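Local atomic coordinates of ubiquitin conjugating enzyme (Plasmodium yoelii, PDB entry 2PWQ), a protein that probably acts as an E2 enzyme, accepting ubiquitin as a thioester on its active-site cysteine and passing it on toward substrate proteins. Residues Q41-H46 / T121-L126; G57-P62 / F72-T77; N99-T104 / P141-V146. One frame throughout, in Å; residues are numbered along the deposited sequence.

Interaction 1: residues Q41-H46 / T121-L126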
loop_
_atom_site.group_PDB
_atom_site.type_symbol
_atom_site.label_atom_id
_atom_site.label_comp_id
_atom_site.label_asym_id
_atom_site.label_seq_id
_atom_site.Cartn_x
_atom_site.Cartn_y
_atom_site.Cartn_z
ATOM N N GLN A 41 -8.041 11.700 0.997
ATOM C CA GLN A 41 -7.032 12.307 0.158
ATOM C C GLN A 41 -5.690 11.624 0.408
ATOM O O GLN A 41 -4.836 11.536 -0.483
ATOM C CB GLN A 41 -6.987 13.822 0.354
ATOM C CG GLN A 41 -8.345 14.527 0.111
ATOM C CD GLN A 41 -8.882 14.364 -1.332
ATOM O OE1 GLN A 41 -8.131 14.468 -2.308
ATOM N NE2 GLN A 41 -10.182 14.095 -1.455
ATOM N N GLU A 42 -5.544 11.060 1.597
ATOM C CA GLU A 42 -4.337 10.356 1.961
ATOM C C GLU A 42 -4.420 8.865 1.703
ATOM O O GLU A 42 -3.526 8.268 1.093
ATOM C CB GLU A 42 -4.015 10.622 3.430
ATOM C CG GLU A 42 -3.694 12.074 3.707
ATOM C CD GLU A 42 -2.300 12.491 3.271
ATOM O OE1 GLU A 42 -1.384 11.647 3.191
ATOM O OE2 GLU A 42 -2.108 13.685 3.001
ATOM N N ILE A 43 -5.474 8.264 2.233
ATOM C CA ILE A 43 -5.672 6.834 2.187
ATOM C C ILE A 43 -7.150 6.620 1.888
ATOM O O ILE A 43 -8.053 7.140 2.581
ATOM C CB ILE A 43 -5.292 6.095 3.514
ATOM C CG1 ILE A 43 -3.887 6.478 4.052
ATOM C CG2 ILE A 43 -5.529 4.578 3.416
ATOM C CD1 ILE A 43 -2.675 5.809 3.388
ATOM N N ASP A 44 -7.385 5.862 0.828
ATOM C CA ASP A 44 -8.729 5.473 0.436
ATOM C C ASP A 44 -8.730 3.975 0.106
ATOM O O ASP A 44 -7.664 3.360 -0.061
ATOM C CB ASP A 44 -9.164 6.322 -0.751
ATOM C CG ASP A 44 -10.684 6.460 -0.877
ATOM O OD1 ASP A 44 -11.427 5.741 -0.181
ATOM O OD2 ASP A 44 -11.140 7.310 -1.692
ATOM N N ALA A 45 -9.928 3.386 0.084
ATOM C CA ALA A 45 -10.184 2.020 -0.400
ATOM C C ALA A 45 -11.672 1.832 -0.665
ATOM O O ALA A 45 -12.521 2.389 0.055
ATOM C CB ALA A 45 -9.685 0.951 0.572
ATOM N N HIS A 46 -11.990 1.073 -1.703
ATOM C CA HIS A 46 -13.384 0.675 -1.970
ATOM C C HIS A 46 -13.353 -0.738 -2.555
ATOM O O HIS A 46 -12.285 -1.246 -2.868
ATOM C CB HIS A 46 -14.099 1.678 -2.899
ATOM C CG HIS A 46 -13.466 1.798 -4.249
ATOM N ND1 HIS A 46 -13.572 0.817 -5.212
ATOM C CD2 HIS A 46 -12.688 2.766 -4.788
ATOM C CE1 HIS A 46 -12.903 1.180 -6.289
ATOM N NE2 HIS A 46 -12.351 2.357 -6.055
ATOM N N THR A 121 -6.324 -2.588 11.313
ATOM C CA THR A 121 -7.274 -2.309 10.257
ATOM C C THR A 121 -6.527 -2.125 8.930
ATOM O O THR A 121 -5.326 -1.789 8.874
ATOM C CB THR A 121 -8.081 -1.020 10.492
ATOM O OG1 THR A 121 -7.207 0.098 10.358
ATOM C CG2 THR A 121 -8.723 -0.985 11.925
ATOM N N ILE A 122 -7.286 -2.291 7.855
ATOM C CA ILE A 122 -6.728 -2.091 6.539
ATOM C C ILE A 122 -6.187 -0.662 6.351
ATOM O O ILE A 122 -5.088 -0.506 5.907
ATOM C CB ILE A 122 -7.758 -2.531 5.472
ATOM C CG1 ILE A 122 -7.895 -4.048 5.549
ATOM C CG2 ILE A 122 -7.285 -2.127 4.086
ATOM C CD1 ILE A 122 -9.115 -4.595 4.938
ATOM N N ARG A 123 -6.919 0.377 6.716
ATOM C CA ARG A 123 -6.373 1.738 6.648
ATOM C C ARG A 123 -5.034 1.855 7.402
ATOM O O ARG A 123 -4.107 2.576 6.985
ATOM C CB ARG A 123 -7.350 2.761 7.226
ATOM C CG ARG A 123 -7.041 4.164 6.742
ATOM C CD ARG A 123 -8.018 5.202 7.181
ATOM N NE ARG A 123 -7.669 6.487 6.573
ATOM C CZ ARG A 123 -6.683 7.285 6.980
ATOM N NH1 ARG A 123 -5.937 6.989 8.039
ATOM N NH2 ARG A 123 -6.471 8.418 6.356
ATOM N N THR A 124 -4.916 1.175 8.529
ATOM C CA THR A 124 -3.641 1.305 9.230
ATOM C C THR A 124 -2.530 0.505 8.472
ATOM O O THR A 124 -1.381 0.953 8.407
ATOM C CB THR A 124 -3.735 1.160 10.813
ATOM O OG1 THR A 124 -4.137 -0.158 11.189
ATOM C CG2 THR A 124 -4.764 2.179 11.399
ATOM N N ALA A 125 -2.877 -0.628 7.863
ATOM C CA ALA A 125 -1.917 -1.350 6.985
ATOM C C ALA A 125 -1.444 -0.449 5.856
ATOM O O ALA A 125 -0.258 -0.405 5.530
ATOM C CB ALA A 125 -2.515 -2.648 6.422
ATOM N N LEU A 126 -2.386 0.284 5.279
ATOM C CA LEU A 126 -2.073 1.221 4.231
ATOM C C LEU A 126 -1.285 2.445 4.691
ATOM O O LEU A 126 -0.404 2.914 3.965
ATOM C CB LEU A 126 -3.339 1.635 3.457
ATOM C CG LEU A 126 -4.128 0.512 2.759
ATOM C CD1 LEU A 126 -5.419 1.080 2.193
ATOM C CD2 LEU A 126 -3.296 -0.199 1.688
HETATM O O HOH W 1 -9.496 7.362 4.717
#
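I43 fits between L126 and R123, and these three residues bury most of the surface that the strand 43-46 and the helix 122-126 share. Its CG2 branch touches both partners, lying 3.7 Å from CB of L126 and equally near CG of R123. With CG2 anti to the backbone N and CG1 beside that N (chi1 -50°), the branches part: CD1 at the end of CG1 reaches the backbone of L126, with I43 CD1 3.7 Å from L126 O. L126 answers with CD1, which packs on I43 CG2 and comes within 3.9 Å of D44 O. The two segment axes approach to 8.8 Å at 133°, the ubiquitin-conjugating fold here laying a helix across its antiparallel sheet at the edge strand 43-47. R123 stretches out from CG to NE, bringing its guanidinium over I43, whose CB stands 3.6 Å above one face, offset toward the rim. A water in the guanidinium plane accepts from R123 NE (2.7 Å) and donates to I43 O (2.6 Å), linking helix side chain to strand backbone. R123 NH2 also donates to N39 O, giving the group a second anchor in the loop that follows helix 23-37.

Interaction 2: residues G57-P62 / F72-T77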
loop_
_atom_site.group_PDB
_atom_site.type_symbol
_atom_site.label_atom_id
_atom_site.label_comp_id
_atom_site.label_asym_id
_atom_site.label_seq_id
_atom_site.Cartn_x
_atom_site.Cartn_y
_atom_site.Cartn_z
ATOM N N GLY A 57 -7.015 -0.277 -3.087
ATOM C CA GLY A 57 -6.574 0.807 -2.217
ATOM C C GLY A 57 -5.865 1.934 -2.941
ATOM O O GLY A 57 -5.275 1.720 -4.002
ATOM N N PHE A 58 -6.020 3.149 -2.431
ATOM C CA PHE A 58 -5.256 4.321 -2.854
ATOM C C PHE A 58 -4.328 4.827 -1.731
ATOM O O PHE A 58 -4.756 4.983 -0.569
ATOM C CB PHE A 58 -6.203 5.449 -3.264
ATOM C CG PHE A 58 -5.563 6.813 -3.285
ATOM C CD1 PHE A 58 -4.685 7.182 -4.328
ATOM C CD2 PHE A 58 -5.851 7.750 -2.274
ATOM C CE1 PHE A 58 -4.102 8.449 -4.346
ATOM C CE2 PHE A 58 -5.287 8.986 -2.284
ATOM C CZ PHE A 58 -4.401 9.360 -3.302
ATOM N N ILE A 59 -3.082 5.095 -2.080
ATOM C CA ILE A 59 -2.157 5.829 -1.205
ATOM C C ILE A 59 -1.575 7.040 -1.915
ATOM O O ILE A 59 -0.996 6.936 -3.036
ATOM C CB ILE A 59 -0.968 4.974 -0.690
ATOM C CG1 ILE A 59 -1.434 3.853 0.226
ATOM C CG2 ILE A 59 0.084 5.850 0.020
ATOM C CD1 ILE A 59 -0.339 2.807 0.415
ATOM N N LYS A 60 -1.700 8.179 -1.250
ATOM C CA LYS A 60 -1.091 9.398 -1.711
ATOM C C LYS A 60 0.403 9.347 -1.454
ATOM O O LYS A 60 0.842 9.055 -0.331
ATOM C CB LYS A 60 -1.701 10.614 -1.005
ATOM C CG LYS A 60 -1.259 11.924 -1.648
ATOM C CD LYS A 60 -1.821 13.149 -1.008
ATOM C CE LYS A 60 -0.799 13.860 -0.145
ATOM N NZ LYS A 60 -1.177 15.329 -0.054
ATOM N N GLY A 61 1.182 9.634 -2.499
ATOM C CA GLY A 61 2.618 9.780 -2.368
ATOM C C GLY A 61 2.929 10.989 -1.481
ATOM O O GLY A 61 2.466 12.085 -1.752
ATOM N N PRO A 62 3.702 10.782 -0.405
ATOM C CA PRO A 62 3.995 11.862 0.555
ATOM C C PRO A 62 4.788 13.076 0.051
ATOM O O PRO A 62 5.755 12.938 -0.699
ATOM C CB PRO A 62 4.741 11.137 1.683
ATOM C CG PRO A 62 4.325 9.731 1.572
ATOM C CD PRO A 62 4.284 9.514 0.061
ATOM N N PHE A 72 -1.124 6.246 -5.921
ATOM C CA PHE A 72 -0.790 4.828 -6.010
ATOM C C PHE A 72 -1.945 3.881 -5.684
ATOM O O PHE A 72 -2.541 3.905 -4.578
ATOM C CB PHE A 72 0.462 4.497 -5.140
ATOM C CG PHE A 72 1.693 5.330 -5.494
ATOM C CD1 PHE A 72 1.915 6.573 -4.872
ATOM C CD2 PHE A 72 2.587 4.910 -6.498
ATOM C CE1 PHE A 72 3.023 7.352 -5.179
ATOM C CE2 PHE A 72 3.713 5.704 -6.832
ATOM C CZ PHE A 72 3.917 6.918 -6.198
ATOM N N THR A 73 -2.250 3.020 -6.649
ATOM C CA THR A 73 -3.294 2.028 -6.538
ATOM C C THR A 73 -2.686 0.742 -6.060
ATOM O O THR A 73 -1.604 0.376 -6.547
ATOM C CB THR A 73 -3.915 1.784 -7.924
ATOM O OG1 THR A 73 -4.475 3.018 -8.360
ATOM C CG2 THR A 73 -4.976 0.754 -7.842
ATOM N N LEU A 74 -3.369 0.072 -5.118
ATOM C CA LEU A 74 -2.957 -1.232 -4.597
ATOM C C LEU A 74 -4.117 -2.233 -4.713
ATOM O O LEU A 74 -5.268 -1.840 -4.821
ATOM C CB LEU A 74 -2.454 -1.135 -3.117
ATOM C CG LEU A 74 -1.320 -0.155 -2.747
ATOM C CD1 LEU A 74 -1.852 1.276 -2.408
ATOM C CD2 LEU A 74 -0.460 -0.685 -1.606
ATOM N N ALA A 75 -3.799 -3.526 -4.656
ATOM C CA ALA A 75 -4.780 -4.606 -4.679
ATOM C C ALA A 75 -4.781 -5.215 -3.311
ATOM O O ALA A 75 -3.745 -5.631 -2.849
ATOM C CB ALA A 75 -4.384 -5.702 -5.758
ATOM N N ILE A 76 -5.946 -5.276 -2.684
ATOM C CA ILE A 76 -6.095 -5.766 -1.302
ATOM C C ILE A 76 -6.968 -7.041 -1.270
ATOM O O ILE A 76 -8.179 -6.980 -1.476
ATOM C CB ILE A 76 -6.712 -4.671 -0.414
ATOM C CG1 ILE A 76 -5.902 -3.368 -0.541
ATOM C CG2 ILE A 76 -6.845 -5.158 1.076
ATOM C CD1 ILE A 76 -6.612 -2.142 -0.015
ATOM N N THR A 77 -6.377 -8.207 -1.050
ATOM C CA THR A 77 -7.221 -9.385 -0.936
ATOM C C THR A 77 -7.387 -9.785 0.527
ATOM O O THR A 77 -6.392 -10.081 1.240
ATOM C CB THR A 77 -6.790 -10.572 -1.842
ATOM O OG1 THR A 77 -5.884 -11.405 -1.147
ATOM C CG2 THR A 77 -6.123 -10.119 -3.117
#
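Backbone hydrogen bonds carry the pairing of G57-P62 with F72-T77. G57 and L74 form one antiparallel hydrogen-bonded pair, N of G57 giving to O of L74 at 2.9 Å and N of L74 returning to O of G57 at 2.8 Å. I59 and F72 form the next, with I59 N to F72 O at 2.8 Å and F72 N to I59 O at 3.0 Å. The I59 N bond lies in the carbonyl plane of F72, whereas the G57 N donor stands 40° out of the L74 carbonyl plane.

Between these pairs F58 faces T73 in a non-hydrogen-bonded pair, where CA-H...O contacts are added: F58 CA lies 3.2 Å from F72 O, and T73 CA is as close to G57 O.

The apolar contact lies on the sheet face that bears I59, F72 and L74, where CD1 of I59 meets CD1 of L74 at 3.5 Å, the two side chains crossing at a slant. Other side chains pack on backbone. I76 turns CD1 over G57, 3.6 Å from G57 N, and occupies the position into which a side chain on G57 would have to project. The ring of F72 receives I59 O and G61 N at its edge, in plane, while CE1 touches G61 CA at 3.7 Å.

These strands form a beta hairpin in the middle of the four-stranded antiparallel sheet, between edge strands 43-47 and 88-91. Helix 122-134 covers I59 through I129 and Q130, and strand 88-91 meets L74 through I89 and F91.

Interaction 3: residues N99-T104 / P141-V146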
loop_
_atom_site.group_PDB
_atom_site.type_symbol
_atom_site.label_atom_id
_atom_site.label_comp_id
_atom_site.label_asym_id
_atom_site.label_seq_id
_atom_site.Cartn_x
_atom_site.Cartn_y
_atom_site.Cartn_z
ATOM N N ASN A 99 11.819 -1.190 -1.248
ATOM C CA ASN A 99 10.981 -2.149 -0.561
ATOM C C ASN A 99 9.778 -2.698 -1.325
ATOM O O ASN A 99 8.891 -3.336 -0.718
ATOM C CB ASN A 99 10.543 -1.546 0.776
ATOM C CG ASN A 99 11.722 -1.230 1.664
ATOM O OD1 ASN A 99 12.533 -2.111 1.962
ATOM N ND2 ASN A 99 11.842 0.017 2.063
ATOM N N ILE A 100 9.778 -2.521 -2.663
ATOM C CA ILE A 100 8.644 -2.901 -3.520
ATOM C C ILE A 100 9.212 -3.382 -4.871
ATOM O O ILE A 100 10.062 -2.708 -5.461
ATOM C CB ILE A 100 7.685 -1.705 -3.787
ATOM C CG1 ILE A 100 7.304 -0.961 -2.489
ATOM C CG2 ILE A 100 6.395 -2.158 -4.495
ATOM C CD1 ILE A 100 6.742 0.422 -2.758
ATOM N N SER A 101 8.776 -4.552 -5.323
ATOM C CA SER A 101 9.195 -5.066 -6.634
ATOM C C SER A 101 8.804 -4.053 -7.727
ATOM O O SER A 101 7.621 -3.663 -7.873
ATOM C CB SER A 101 8.631 -6.464 -6.882
ATOM O OG SER A 101 8.943 -6.937 -8.186
ATOM N N SER A 102 9.831 -3.572 -8.431
ATOM C CA SER A 102 9.670 -2.636 -9.545
ATOM C C SER A 102 8.917 -3.286 -10.715
ATOM O O SER A 102 8.535 -2.591 -11.622
ATOM C CB SER A 102 11.027 -2.147 -10.057
ATOM O OG SER A 102 11.748 -3.205 -10.725
ATOM N N GLN A 103 8.709 -4.597 -10.663
ATOM C CA GLN A 103 8.060 -5.331 -11.741
ATOM C C GLN A 103 6.717 -5.936 -11.389
ATOM O O GLN A 103 5.857 -6.025 -12.250
ATOM C CB GLN A 103 9.010 -6.381 -12.292
ATOM C CG GLN A 103 10.276 -5.696 -12.807
ATOM C CD GLN A 103 11.462 -6.631 -12.880
ATOM O OE1 GLN A 103 11.469 -7.604 -13.664
ATOM N NE2 GLN A 103 12.499 -6.337 -12.077
ATOM N N THR A 104 6.518 -6.304 -10.123
ATOM C CA THR A 104 5.260 -6.938 -9.681
ATOM C C THR A 104 4.467 -6.222 -8.577
ATOM O O THR A 104 3.334 -6.614 -8.276
ATOM C CB THR A 104 5.490 -8.374 -9.232
ATOM O OG1 THR A 104 6.117 -8.375 -7.950
ATOM C CG2 THR A 104 6.361 -9.132 -10.255
ATOM N N PRO A 141 15.549 -5.555 1.706
ATOM C CA PRO A 141 15.177 -5.061 0.382
ATOM C C PRO A 141 14.223 -6.005 -0.344
ATOM O O PRO A 141 14.215 -7.214 -0.079
ATOM C CB PRO A 141 16.524 -4.963 -0.349
ATOM C CG PRO A 141 17.562 -5.659 0.562
ATOM C CD PRO A 141 16.803 -6.331 1.657
ATOM N N GLN A 142 13.410 -5.448 -1.237
ATOM C CA GLN A 142 12.484 -6.254 -2.021
ATOM C C GLN A 142 12.924 -6.356 -3.469
ATOM O O GLN A 142 12.766 -7.393 -4.098
ATOM C CB GLN A 142 11.056 -5.701 -1.930
ATOM C CG GLN A 142 10.206 -6.393 -0.887
ATOM C CD GLN A 142 10.027 -7.877 -1.181
ATOM O OE1 GLN A 142 10.653 -8.729 -0.528
ATOM N NE2 GLN A 142 9.190 -8.197 -2.183
ATOM N N ASP A 143 13.477 -5.267 -3.981
ATOM C CA ASP A 143 13.977 -5.207 -5.341
ATOM C C ASP A 143 15.488 -4.962 -5.292
ATOM O O ASP A 143 15.914 -3.876 -4.884
ATOM C CB ASP A 143 13.260 -4.072 -6.088
ATOM C CG ASP A 143 13.473 -4.134 -7.595
ATOM O OD1 ASP A 143 14.645 -4.030 -8.032
ATOM O OD2 ASP A 143 12.468 -4.278 -8.335
ATOM N N ALA A 144 16.284 -5.961 -5.705
ATOM C CA ALA A 144 17.772 -5.890 -5.617
ATOM C C ALA A 144 18.362 -4.731 -6.400
ATOM O O ALA A 144 19.289 -4.071 -5.922
ATOM C CB ALA A 144 18.442 -7.223 -6.028
ATOM N N GLU A 145 17.793 -4.467 -7.579
ATOM C CA GLU A 145 18.299 -3.408 -8.456
ATOM C C GLU A 145 17.967 -2.007 -7.917
ATOM O O GLU A 145 18.806 -1.092 -7.994
ATOM C CB GLU A 145 17.825 -3.586 -9.916
ATOM C CG GLU A 145 17.691 -5.047 -10.424
ATOM C CD GLU A 145 18.869 -5.977 -10.064
ATOM O OE1 GLU A 145 18.604 -7.162 -9.758
ATOM O OE2 GLU A 145 20.045 -5.540 -10.093
ATOM N N VAL A 146 16.764 -1.835 -7.357
ATOM C CA VAL A 146 16.404 -0.544 -6.754
ATOM C C VAL A 146 17.245 -0.304 -5.501
ATOM O O VAL A 146 17.699 0.806 -5.274
ATOM C CB VAL A 146 14.901 -0.413 -6.388
ATOM C CG1 VAL A 146 14.574 1.015 -6.005
ATOM C CG2 VAL A 146 14.015 -0.832 -7.546
#
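D143 and S102 make the polar part of this contact through a single carboxylate oxygen. OD2 of D143 accepts from S102 N at 2.7 Å, with an N-H...O angle of 160°, and from S102 OG at 2.7 Å. The amide arrives on the anti side and the hydroxyl on the syn side, both tilted out of the carboxylate plane; two bonds thus grip OD2, which should limit rotation of the carboxylate. S102 OG, set between its backbone N and carbonyl carbon (chi1 70°), can share the acceptor used by its own amide.

D143 is also the N-cap of helix 144-152, its OD1 accepting from V146 N at 3.1 Å, from above the carboxylate plane, and weakly from E145 N. One aspartate therefore ties the loop to the helix start. Within the loop, S101 OG accepts from T104 N, an ST motif.

The CB atoms of Q142 and D143 pack on backbone, Q142 CB 3.3 Å from N99 C and D143 CB 3.5 Å from I100 O. Side chain meets side chain where V146 CG2 rests 4.1 Å from S102 CB.

Q142 also lies about 4 Å, side chain to side chain, from C108, the predicted thioester cysteine. Helix 154-168 borders the contact through W164 on S102 and F157 on V146, while helix 122-134 meets N99 and I100.

Interactions 1 and 2 share the sheet: their neighbouring strands 43-47 and 54-60 are joined by a probable D44 O to F58 N hydrogen bond, and their centres lie 8 Å apart. Interaction 2 is the buried one, held by strand-to-strand backbone bonds; interaction 1, partly buried, relies on apolar packing and a bridging water. Helix 122-134 is the element common to their surroundings, a partner in the first and a cover for the second. Interaction 3, likewise partly buried, lies farther from the chain's centre, about 17 Å centre to centre from interaction 2 and 22 Å from interaction 1. Lacking strands, it depends on carboxylate bonding where the others use backbone pairing or apolar packing.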